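Local coordinates for DR2417 (Deinococcus radiodurans, PDB 4XWW), which degrades RNA as a metallo-beta-lactamase-type ribonuclease, probably trimming it exonucleolytically from the 5' end at a two-metal-ion centre that holds zinc here, at residues 16-24 with 33-41; 71-82 with 96-107. All blocks are in the same frame, centred on the assembly; numbering follows the deposited sequence.

Contact 1: 16-24 with 33-41; sequences APTLEVIPL and NITVFRYGD
The guanidinium of R38 lies beside the carboxylate of E20 with the two planes 85° apart. OE1 of E20 stands well out of the guanidinium plane, 4.4 Å from R38 NH1, so the opposite charges are near each other but beyond salt-bridge distance, and no N-H is aimed at the carboxylate. A water closes the gap, donating to E20 OE1 (2.6 Å) and accepting from R38 NH1. At the guanidinium edge, in its plane, sits the carbonyl O of G40, held by R38 NE at 2.9 Å; a long, weak salt bridge from NH2 to D41 adds to this. R38 is extended from CG to NE, with CG anti to the backbone N (chi1 -178°), which lays its CD against E20 OE1.

The Y39 ring is met obliquely by P17, whose CB is 3.6 Å from Y39 OH, and by the backbone of T18. F37 is approached, also obliquely, by V21 CG2, 3.8 Å from F37 CE1; these two side chains run alongside each other.

These pairs decorate a beta hairpin whose strands, 19-23 and 34-39, run antiparallel. E20 with R38 and I22 with V36 are hydrogen-bonded pairs, and I22 N to V36 O is short and almost straight (2.7 Å, 177°). Past P23, whose nitrogen carries no hydrogen, L24 N bonds to I34 O.

The faces differ in surroundings: I22 and V36, with R38, pack toward helix 68-72, while F37 faces strand 159-165 of the other sheet, as in the layered metallo-beta-lactamase fold. Chemically, the hairpin combines a backbone ladder and apolar flanks with a hydrated charge pair, in which the carboxylate probably helps to stabilise the arginine's positive charge without gripping it directly.

Contact 2: 71-82 with 96-107; sequences LEHQDKIKGWIL and IFARLPRVPVYG
W80 packs its indole against F97, I96, L100 and V103 in a right-handed beta-alpha-beta crossover, where parallel strands 77-82 and 104-107 are joined by a connection that includes helices 87-90 and 93-97. The edge of F97 meets one indole face in a T-shaped stack, planes at 85° and centroids of the two six-membered rings 5.0 Å apart. L100 CD1 and V103 CG2 lie near the indole plane at its edge, while I96 CG2 comes obliquely to W80 CH2 at 3.6 Å. The chi1 of W80, -127°, lies away from the usual staggered values and turns the indole toward I96 and F97; NE1 is satisfied by the carbonyl O of D47.

Behind this shell, the backbone sets the register: W80 N bonds to P104 O (2.8 Å), Y106 N to W80 O, and L82 N to Y106 O. The other methyl of L100, CD2, touches L71 CD2 and Q74 CB, while L71 CD1 lies over one face of the R99 guanidinium.

Farther out, the amide orientation of Q74 is set by NE2, which donates within the amide plane to a lone pair of L71 O. Its OE1 abuts P101 CD at 3.6 Å and accepts from a water at 2.6 Å, which also donates, over a longer 3.3 Å, to R99 O.

Overall arrangement
Contacts 1 and 2, with centres 14 Å apart, belong to one mixed sheet, in which strand 42-46 separates strand 34-39 from strand 77-82. They follow one another along the chain and touch directly: D41 O lies 3.2 Å from K76 CB, R38 NH1 packs 3.6 Å from H73 CE1, and I34 CD1 is 4.2 Å from I96 CD1. Both approach the zinc site without supplying its ligands. The side chain of T35 in contact 1 is about 11 Å from a bound zinc ion, and that of L82 in contact 2 about 12 Å. The bound RNA is nearer to contact 1, about 6 Å at the nearest atoms against about 13 Å for contact 2.

Contact 1: 16-24 with 33-41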
loop_
_atom_site.group_PDB
_atom_site.type_symbol
_atom_site.label_atom_id
_atom_site.label_comp_id
_atom_site.label_asym_id
_atom_site.label_seq_id
_atom_site.Cartn_x
_atom_site.Cartn_y
_atom_site.Cartn_z
ATOM N N ALA A 16 44.514 6.477 -19.060
ATOM C CA ALA A 16 44.671 7.460 -17.992
ATOM C C ALA A 16 43.875 7.034 -16.761
ATOM O O ALA A 16 42.830 6.403 -16.897
ATOM C CB ALA A 16 44.224 8.837 -18.468
ATOM N N PRO A 17 44.373 7.365 -15.555
ATOM C CA PRO A 17 43.637 7.027 -14.328
ATOM C C PRO A 17 42.278 7.714 -14.289
ATOM O O PRO A 17 42.166 8.877 -14.670
ATOM C CB PRO A 17 44.548 7.546 -13.209
ATOM C CG PRO A 17 45.901 7.659 -13.831
ATOM C CD PRO A 17 45.650 8.037 -15.261
ATOM N N THR A 18 41.255 6.994 -13.843
ATOM C CA THR A 18 39.900 7.522 -13.839
ATOM C C THR A 18 39.325 7.589 -12.436
ATOM O O THR A 18 39.777 6.894 -11.525
ATOM C CB THR A 18 38.959 6.668 -14.707
ATOM O OG1 THR A 18 39.013 5.302 -14.271
ATOM C CG2 THR A 18 39.361 6.740 -16.167
ATOM N N LEU A 19 38.331 8.451 -12.265
ATOM C CA LEU A 19 37.544 8.463 -11.049
ATOM C C LEU A 19 36.537 7.326 -11.171
ATOM O O LEU A 19 35.970 7.125 -12.242
ATOM C CB LEU A 19 36.843 9.815 -10.871
ATOM C CG LEU A 19 36.023 10.046 -9.603
ATOM C CD1 LEU A 19 36.931 10.073 -8.393
ATOM C CD2 LEU A 19 35.199 11.338 -9.699
ATOM N N GLU A 20 36.345 6.562 -10.101
ATOM C CA GLU A 20 35.249 5.601 -10.059
ATOM C C GLU A 20 34.216 6.160 -9.118
ATOM O O GLU A 20 34.540 6.536 -7.991
ATOM C CB GLU A 20 35.710 4.218 -9.591
ATOM C CG GLU A 20 36.814 3.611 -10.468
ATOM C CD GLU A 20 37.351 2.303 -9.919
ATOM O OE1 GLU A 20 37.248 2.061 -8.698
ATOM O OE2 GLU A 20 37.893 1.518 -10.719
ATOM N N VAL A 21 32.993 6.261 -9.608
ATOM C CA VAL A 21 31.859 6.572 -8.762
ATOM C C VAL A 21 31.140 5.247 -8.535
ATOM O O VAL A 21 30.667 4.633 -9.488
ATOM C CB VAL A 21 30.918 7.596 -9.410
ATOM C CG1 VAL A 21 29.748 7.933 -8.465
ATOM C CG2 VAL A 21 31.664 8.853 -9.770
ATOM N N ILE A 22 31.121 4.774 -7.294
ATOM C CA ILE A 22 30.558 3.461 -7.000
ATOM C C ILE A 22 29.427 3.601 -5.983
ATOM O O ILE A 22 29.669 3.609 -4.779
ATOM C CB ILE A 22 31.654 2.500 -6.466
ATOM C CG1 ILE A 22 32.884 2.528 -7.391
ATOM C CG2 ILE A 22 31.095 1.088 -6.300
ATOM C CD1 ILE A 22 34.096 1.755 -6.859
ATOM N N PRO A 23 28.188 3.750 -6.469
ATOM C CA PRO A 23 27.034 3.757 -5.557
ATOM C C PRO A 23 26.894 2.413 -4.861
ATOM O O PRO A 23 26.890 1.388 -5.546
ATOM C CB PRO A 23 25.851 4.025 -6.483
ATOM C CG PRO A 23 26.293 3.558 -7.821
ATOM C CD PRO A 23 27.773 3.849 -7.880
ATOM N N LEU A 24 26.818 2.403 -3.532
ATOM C CA LEU A 24 26.581 1.150 -2.814
ATOM C C LEU A 24 25.146 1.075 -2.316
ATOM O O LEU A 24 24.690 0.025 -1.872
ATOM C CB LEU A 24 27.559 0.978 -1.645
ATOM C CG LEU A 24 29.025 0.735 -2.032
ATOM C CD1 LEU A 24 29.937 0.579 -0.782
ATOM C CD2 LEU A 24 29.169 -0.479 -2.982
ATOM N N ASN A 33 21.158 5.494 1.258
ATOM C CA ASN A 33 22.120 6.178 0.418
ATOM C C ASN A 33 23.545 6.012 0.914
ATOM O O ASN A 33 23.831 6.214 2.102
ATOM C CB ASN A 33 21.737 7.651 0.338
ATOM C CG ASN A 33 20.419 7.849 -0.390
ATOM O OD1 ASN A 33 20.375 7.751 -1.594
ATOM N ND2 ASN A 33 19.350 8.084 0.344
ATOM N N ILE A 34 24.442 5.646 -0.003
ATOM C CA ILE A 34 25.863 5.585 0.278
ATOM C C ILE A 34 26.614 5.494 -1.051
ATOM O O ILE A 34 26.366 4.604 -1.877
ATOM C CB ILE A 34 26.247 4.408 1.217
ATOM C CG1 ILE A 34 27.778 4.301 1.317
ATOM C CG2 ILE A 34 25.605 3.079 0.757
ATOM C CD1 ILE A 34 28.279 3.423 2.464
ATOM N N THR A 35 27.522 6.444 -1.252
ATOM C CA THR A 35 28.245 6.562 -2.510
ATOM C C THR A 35 29.745 6.634 -2.251
ATOM O O THR A 35 30.223 7.417 -1.412
ATOM C CB THR A 35 27.793 7.803 -3.294
ATOM O OG1 THR A 35 26.368 7.783 -3.419
ATOM C CG2 THR A 35 28.423 7.825 -4.682
ATOM N N VAL A 36 30.470 5.805 -2.990
ATOM C CA VAL A 36 31.914 5.715 -2.893
ATOM C C VAL A 36 32.528 6.424 -4.087
ATOM O O VAL A 36 32.088 6.243 -5.221
ATOM C CB VAL A 36 32.368 4.235 -2.839
ATOM C CG1 VAL A 36 33.860 4.113 -2.972
ATOM C CG2 VAL A 36 31.880 3.592 -1.546
ATOM N N PHE A 37 33.530 7.259 -3.810
ATOM C CA PHE A 37 34.386 7.843 -4.838
ATOM C C PHE A 37 35.790 7.289 -4.700
ATOM O O PHE A 37 36.366 7.324 -3.615
ATOM C CB PHE A 37 34.408 9.370 -4.736
ATOM C CG PHE A 37 33.078 10.004 -5.028
ATOM C CD1 PHE A 37 32.715 10.306 -6.331
ATOM C CD2 PHE A 37 32.182 10.280 -4.004
ATOM C CE1 PHE A 37 31.472 10.877 -6.608
ATOM C CE2 PHE A 37 30.948 10.857 -4.276
ATOM C CZ PHE A 37 30.601 11.158 -5.580
ATOM N N ARG A 38 36.340 6.760 -5.789
ATOM C CA ARG A 38 37.680 6.214 -5.739
ATOM C C ARG A 38 38.555 6.782 -6.845
ATOM O O ARG A 38 38.188 6.761 -8.021
ATOM C CB ARG A 38 37.678 4.685 -5.831
ATOM C CG ARG A 38 39.096 4.103 -5.730
ATOM C CD ARG A 38 39.131 2.581 -5.731
ATOM N NE ARG A 38 40.525 2.131 -5.781
ATOM C CZ ARG A 38 40.914 0.874 -5.964
ATOM N NH1 ARG A 38 40.019 -0.090 -6.121
ATOM N NH2 ARG A 38 42.212 0.585 -5.994
ATOM N N TYR A 39 39.698 7.310 -6.428
ATOM C CA TYR A 39 40.762 7.714 -7.348
ATOM C C TYR A 39 42.105 7.141 -6.887
ATOM O O TYR A 39 42.617 7.498 -5.822
ATOM C CB TYR A 39 40.850 9.239 -7.456
ATOM C CG TYR A 39 41.784 9.662 -8.564
ATOM C CD1 TYR A 39 43.148 9.764 -8.338
ATOM C CD2 TYR A 39 41.312 9.908 -9.848
ATOM C CE1 TYR A 39 44.013 10.114 -9.341
ATOM C CE2 TYR A 39 42.185 10.266 -10.874
ATOM C CZ TYR A 39 43.537 10.369 -10.602
ATOM O OH TYR A 39 44.436 10.726 -11.587
ATOM N N GLY A 40 42.678 6.257 -7.695
ATOM C CA GLY A 40 43.904 5.575 -7.317
ATOM C C GLY A 40 43.649 4.764 -6.065
ATOM O O GLY A 40 42.702 3.979 -6.021
ATOM N N ASP A 41 44.466 4.973 -5.035
ATOM C CA ASP A 41 44.288 4.229 -3.793
ATOM C C ASP A 41 43.644 5.073 -2.690
ATOM O O ASP A 41 43.862 4.839 -1.502
ATOM C CB ASP A 41 45.621 3.663 -3.316
ATOM C CG ASP A 41 46.074 2.470 -4.146
ATOM O OD1 ASP A 41 45.232 1.884 -4.865
ATOM O OD2 ASP A 41 47.269 2.113 -4.070
HETATM O O HOH W 1 37.369 -0.050 -7.227
#

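Contact 2: 71-82 with 96-107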
loop_
_atom_site.group_PDB
_atom_site.type_symbol
_atom_site.label_atom_id
_atom_site.label_comp_id
_atom_site.label_asym_id
_atom_site.label_seq_id
_atom_site.Cartn_x
_atom_site.Cartn_y
_atom_site.Cartn_z
ATOM N N LEU A 71 35.039 -2.951 3.165
ATOM C CA LEU A 71 35.874 -3.847 3.955
ATOM C C LEU A 71 37.111 -4.259 3.181
ATOM O O LEU A 71 38.202 -4.316 3.737
ATOM C CB LEU A 71 35.080 -5.084 4.379
ATOM C CG LEU A 71 33.912 -4.772 5.312
ATOM C CD1 LEU A 71 32.976 -5.963 5.416
ATOM C CD2 LEU A 71 34.442 -4.388 6.690
ATOM N N GLU A 72 36.940 -4.548 1.899
ATOM C CA GLU A 72 38.063 -4.975 1.082
ATOM C C GLU A 72 39.101 -3.868 0.970
ATOM O O GLU A 72 40.301 -4.129 0.915
ATOM C CB GLU A 72 37.597 -5.398 -0.315
ATOM C CG GLU A 72 38.753 -5.667 -1.266
ATOM C CD GLU A 72 38.309 -6.189 -2.615
ATOM O OE1 GLU A 72 37.163 -6.674 -2.717
ATOM O OE2 GLU A 72 39.114 -6.120 -3.571
ATOM N N HIS A 73 38.627 -2.627 0.943
ATOM C CA HIS A 73 39.488 -1.483 0.669
ATOM C C HIS A 73 39.572 -0.504 1.836
ATOM O O HIS A 73 39.796 0.693 1.634
ATOM C CB HIS A 73 38.990 -0.755 -0.577
ATOM C CG HIS A 73 38.939 -1.614 -1.796
ATOM N ND1 HIS A 73 40.035 -1.844 -2.599
ATOM C CD2 HIS A 73 37.910 -2.299 -2.362
ATOM C CE1 HIS A 73 39.690 -2.631 -3.604
ATOM N NE2 HIS A 73 38.402 -2.919 -3.477
ATOM N N GLN A 74 39.411 -1.011 3.054
ATOM C CA GLN A 74 39.233 -0.128 4.204
ATOM C C GLN A 74 40.422 0.793 4.438
ATOM O O GLN A 74 40.243 1.933 4.852
ATOM C CB GLN A 74 38.933 -0.941 5.468
ATOM C CG GLN A 74 39.877 -2.074 5.769
ATOM C CD GLN A 74 39.423 -2.861 6.989
ATOM O OE1 GLN A 74 39.780 -2.532 8.119
ATOM N NE2 GLN A 74 38.612 -3.897 6.765
ATOM N N ASP A 75 41.631 0.305 4.159
ATOM C CA ASP A 75 42.842 1.101 4.326
ATOM C C ASP A 75 42.912 2.302 3.397
ATOM O O ASP A 75 43.709 3.210 3.616
ATOM C CB ASP A 75 44.083 0.231 4.105
ATOM C CG ASP A 75 44.332 -0.717 5.247
ATOM O OD1 ASP A 75 43.799 -0.469 6.351
ATOM O OD2 ASP A 75 45.065 -1.706 5.046
ATOM N N LYS A 76 42.098 2.296 2.348
ATOM C CA LYS A 76 42.134 3.372 1.363
ATOM C C LYS A 76 41.170 4.507 1.713
ATOM O O LYS A 76 41.261 5.599 1.153
ATOM C CB LYS A 76 41.801 2.827 -0.032
ATOM C CG LYS A 76 42.803 1.808 -0.568
ATOM C CD LYS A 76 42.397 1.337 -1.954
ATOM C CE LYS A 76 43.341 0.243 -2.446
ATOM N NZ LYS A 76 43.145 -1.026 -1.701
ATOM N N ILE A 77 40.262 4.246 2.648
ATOM C CA ILE A 77 39.217 5.213 2.985
ATOM C C ILE A 77 39.814 6.429 3.696
ATOM O O ILE A 77 40.406 6.305 4.773
ATOM C CB ILE A 77 38.122 4.587 3.876
ATOM C CG1 ILE A 77 37.430 3.419 3.165
ATOM C CG2 ILE A 77 37.069 5.656 4.273
ATOM C CD1 ILE A 77 36.632 2.549 4.096
ATOM N N LYS A 78 39.685 7.594 3.068
ATOM C CA LYS A 78 40.305 8.803 3.595
ATOM C C LYS A 78 39.346 9.564 4.490
ATOM O O LYS A 78 39.764 10.357 5.333
ATOM C CB LYS A 78 40.784 9.705 2.459
ATOM C CG LYS A 78 41.930 9.118 1.676
ATOM C CD LYS A 78 43.110 8.833 2.600
ATOM C CE LYS A 78 44.035 7.814 1.977
ATOM N NZ LYS A 78 45.150 7.433 2.902
ATOM N N GLY A 79 38.054 9.322 4.309
ATOM C CA GLY A 79 37.070 10.030 5.102
ATOM C C GLY A 79 35.658 9.969 4.573
ATOM O O GLY A 79 35.377 9.331 3.557
ATOM N N TRP A 80 34.771 10.674 5.274
ATOM C CA TRP A 80 33.357 10.626 5.035
ATOM C C TRP A 80 32.778 12.030 4.928
ATOM O O TRP A 80 33.217 12.944 5.637
ATOM C CB TRP A 80 32.665 9.872 6.176
ATOM C CG TRP A 80 31.773 8.723 5.753
ATOM C CD1 TRP A 80 30.501 8.806 5.245
ATOM C CD2 TRP A 80 32.080 7.326 5.824
ATOM N NE1 TRP A 80 30.007 7.549 4.994
ATOM C CE2 TRP A 80 30.953 6.622 5.347
ATOM C CE3 TRP A 80 33.197 6.598 6.251
ATOM C CZ2 TRP A 80 30.910 5.228 5.277
ATOM C CZ3 TRP A 80 33.153 5.208 6.178
ATOM C CH2 TRP A 80 32.014 4.543 5.695
ATOM N N ILE A 81 31.794 12.174 4.044
ATOM C CA ILE A 81 30.951 13.354 3.933
ATOM C C ILE A 81 29.527 12.974 4.335
ATOM O O ILE A 81 28.996 11.987 3.824
ATOM C CB ILE A 81 30.930 13.895 2.494
ATOM C CG1 ILE A 81 32.321 14.384 2.076
ATOM C CG2 ILE A 81 29.896 15.007 2.321
ATOM C CD1 ILE A 81 32.398 14.660 0.611
ATOM N N LEU A 82 28.926 13.738 5.246
ATOM C CA LEU A 82 27.525 13.517 5.626
ATOM C C LEU A 82 26.688 14.722 5.198
ATOM O O LEU A 82 26.877 15.821 5.731
ATOM C CB LEU A 82 27.396 13.287 7.141
ATOM C CG LEU A 82 28.234 12.165 7.739
ATOM C CD1 LEU A 82 27.854 11.971 9.202
ATOM C CD2 LEU A 82 27.961 10.883 6.953
ATOM N N ILE A 96 27.817 0.501 9.940
ATOM C CA ILE A 96 28.973 0.674 9.063
ATOM C C ILE A 96 30.238 1.080 9.848
ATOM O O ILE A 96 31.292 0.441 9.703
ATOM C CB ILE A 96 28.659 1.721 7.946
ATOM C CG1 ILE A 96 27.497 1.239 7.059
ATOM C CG2 ILE A 96 29.934 2.045 7.134
ATOM C CD1 ILE A 96 26.845 2.320 6.224
ATOM N N PHE A 97 30.151 2.122 10.679
ATOM C CA PHE A 97 31.348 2.613 11.382
ATOM C C PHE A 97 31.936 1.561 12.331
ATOM O O PHE A 97 33.141 1.536 12.551
ATOM C CB PHE A 97 31.057 3.898 12.177
ATOM C CG PHE A 97 30.893 5.139 11.327
ATOM C CD1 PHE A 97 31.308 5.168 10.002
ATOM C CD2 PHE A 97 30.336 6.289 11.872
ATOM C CE1 PHE A 97 31.157 6.317 9.228
ATOM C CE2 PHE A 97 30.174 7.445 11.105
ATOM C CZ PHE A 97 30.594 7.460 9.780
ATOM N N ALA A 98 31.096 0.688 12.890
ATOM C CA ALA A 98 31.589 -0.326 13.830
ATOM C C ALA A 98 32.529 -1.325 13.158
ATOM O O ALA A 98 33.362 -1.947 13.824
ATOM C CB ALA A 98 30.426 -1.062 14.484
ATOM N N ARG A 99 32.414 -1.461 11.841
ATOM C CA ARG A 99 33.186 -2.466 11.119
ATOM C C ARG A 99 34.385 -1.892 10.352
ATOM O O ARG A 99 35.122 -2.635 9.707
ATOM C CB ARG A 99 32.266 -3.223 10.158
ATOM C CG ARG A 99 31.078 -3.886 10.848
ATOM C CD ARG A 99 30.493 -4.990 9.984
ATOM N NE ARG A 99 31.494 -6.017 9.699
ATOM C CZ ARG A 99 31.340 -6.996 8.813
ATOM N NH1 ARG A 99 30.218 -7.091 8.111
ATOM N NH2 ARG A 99 32.314 -7.878 8.625
ATOM N N LEU A 100 34.589 -0.578 10.434
ATOM C CA LEU A 100 35.654 0.086 9.674
ATOM C C LEU A 100 36.603 0.919 10.547
ATOM O O LEU A 100 36.286 1.248 11.686
ATOM C CB LEU A 100 35.021 0.966 8.585
ATOM C CG LEU A 100 34.295 0.220 7.452
ATOM C CD1 LEU A 100 33.503 1.196 6.589
ATOM C CD2 LEU A 100 35.267 -0.586 6.592
ATOM N N PRO A 101 37.791 1.259 10.010
ATOM C CA PRO A 101 38.720 2.134 10.734
ATOM C C PRO A 101 38.115 3.492 11.083
ATOM O O PRO A 101 37.237 3.975 10.363
ATOM C CB PRO A 101 39.868 2.327 9.737
ATOM C CG PRO A 101 39.847 1.094 8.913
ATOM C CD PRO A 101 38.391 0.773 8.753
ATOM N N ARG A 102 38.565 4.097 12.174
ATOM C CA ARG A 102 38.144 5.459 12.487
ATOM C C ARG A 102 38.787 6.418 11.483
ATOM O O ARG A 102 40.004 6.469 11.353
ATOM C CB ARG A 102 38.520 5.832 13.914
ATOM C CG ARG A 102 37.814 4.993 14.969
ATOM C CD ARG A 102 36.306 5.001 14.770
ATOM N NE ARG A 102 35.604 4.407 15.899
ATOM C CZ ARG A 102 35.182 3.150 15.937
ATOM N NH1 ARG A 102 35.387 2.347 14.899
ATOM N NH2 ARG A 102 34.551 2.699 17.012
ATOM N N VAL A 103 37.946 7.149 10.761
ATOM C CA VAL A 103 38.379 8.098 9.738
ATOM C C VAL A 103 37.646 9.417 9.968
ATOM O O VAL A 103 36.621 9.452 10.657
ATOM C CB VAL A 103 38.090 7.565 8.296
ATOM C CG1 VAL A 103 38.821 6.249 8.053
ATOM C CG2 VAL A 103 36.565 7.406 8.051
ATOM N N PRO A 104 38.162 10.515 9.391
ATOM C CA PRO A 104 37.436 11.772 9.590
ATOM C C PRO A 104 36.045 11.775 8.933
ATOM O O PRO A 104 35.868 11.313 7.796
ATOM C CB PRO A 104 38.373 12.821 8.954
ATOM C CG PRO A 104 39.751 12.196 9.052
ATOM C CD PRO A 104 39.489 10.737 8.782
ATOM N N VAL A 105 35.061 12.267 9.688
ATOM C CA VAL A 105 33.670 12.322 9.253
ATOM C C VAL A 105 33.169 13.764 9.306
ATOM O O VAL A 105 33.061 14.345 10.383
ATOM C CB VAL A 105 32.783 11.427 10.138
ATOM C CG1 VAL A 105 31.335 11.450 9.681
ATOM C CG2 VAL A 105 33.325 9.992 10.167
ATOM N N TYR A 106 32.871 14.330 8.142
ATOM C CA TYR A 106 32.505 15.742 8.032
ATOM C C TYR A 106 31.012 15.979 7.865
ATOM O O TYR A 106 30.352 15.294 7.081
ATOM C CB TYR A 106 33.233 16.380 6.849
ATOM C CG TYR A 106 34.732 16.410 7.047
ATOM C CD1 TYR A 106 35.348 17.483 7.686
ATOM C CD2 TYR A 106 35.525 15.355 6.622
ATOM C CE1 TYR A 106 36.726 17.503 7.880
ATOM C CE2 TYR A 106 36.902 15.367 6.819
ATOM C CZ TYR A 106 37.495 16.442 7.452
ATOM O OH TYR A 106 38.868 16.457 7.638
ATOM N N GLY A 107 30.471 16.954 8.589
ATOM C CA GLY A 107 29.077 17.306 8.375
ATOM C C GLY A 107 28.671 18.583 9.084
ATOM O O GLY A 107 29.414 19.094 9.910
HETATM O O HOH W 2 38.367 -2.628 10.242
#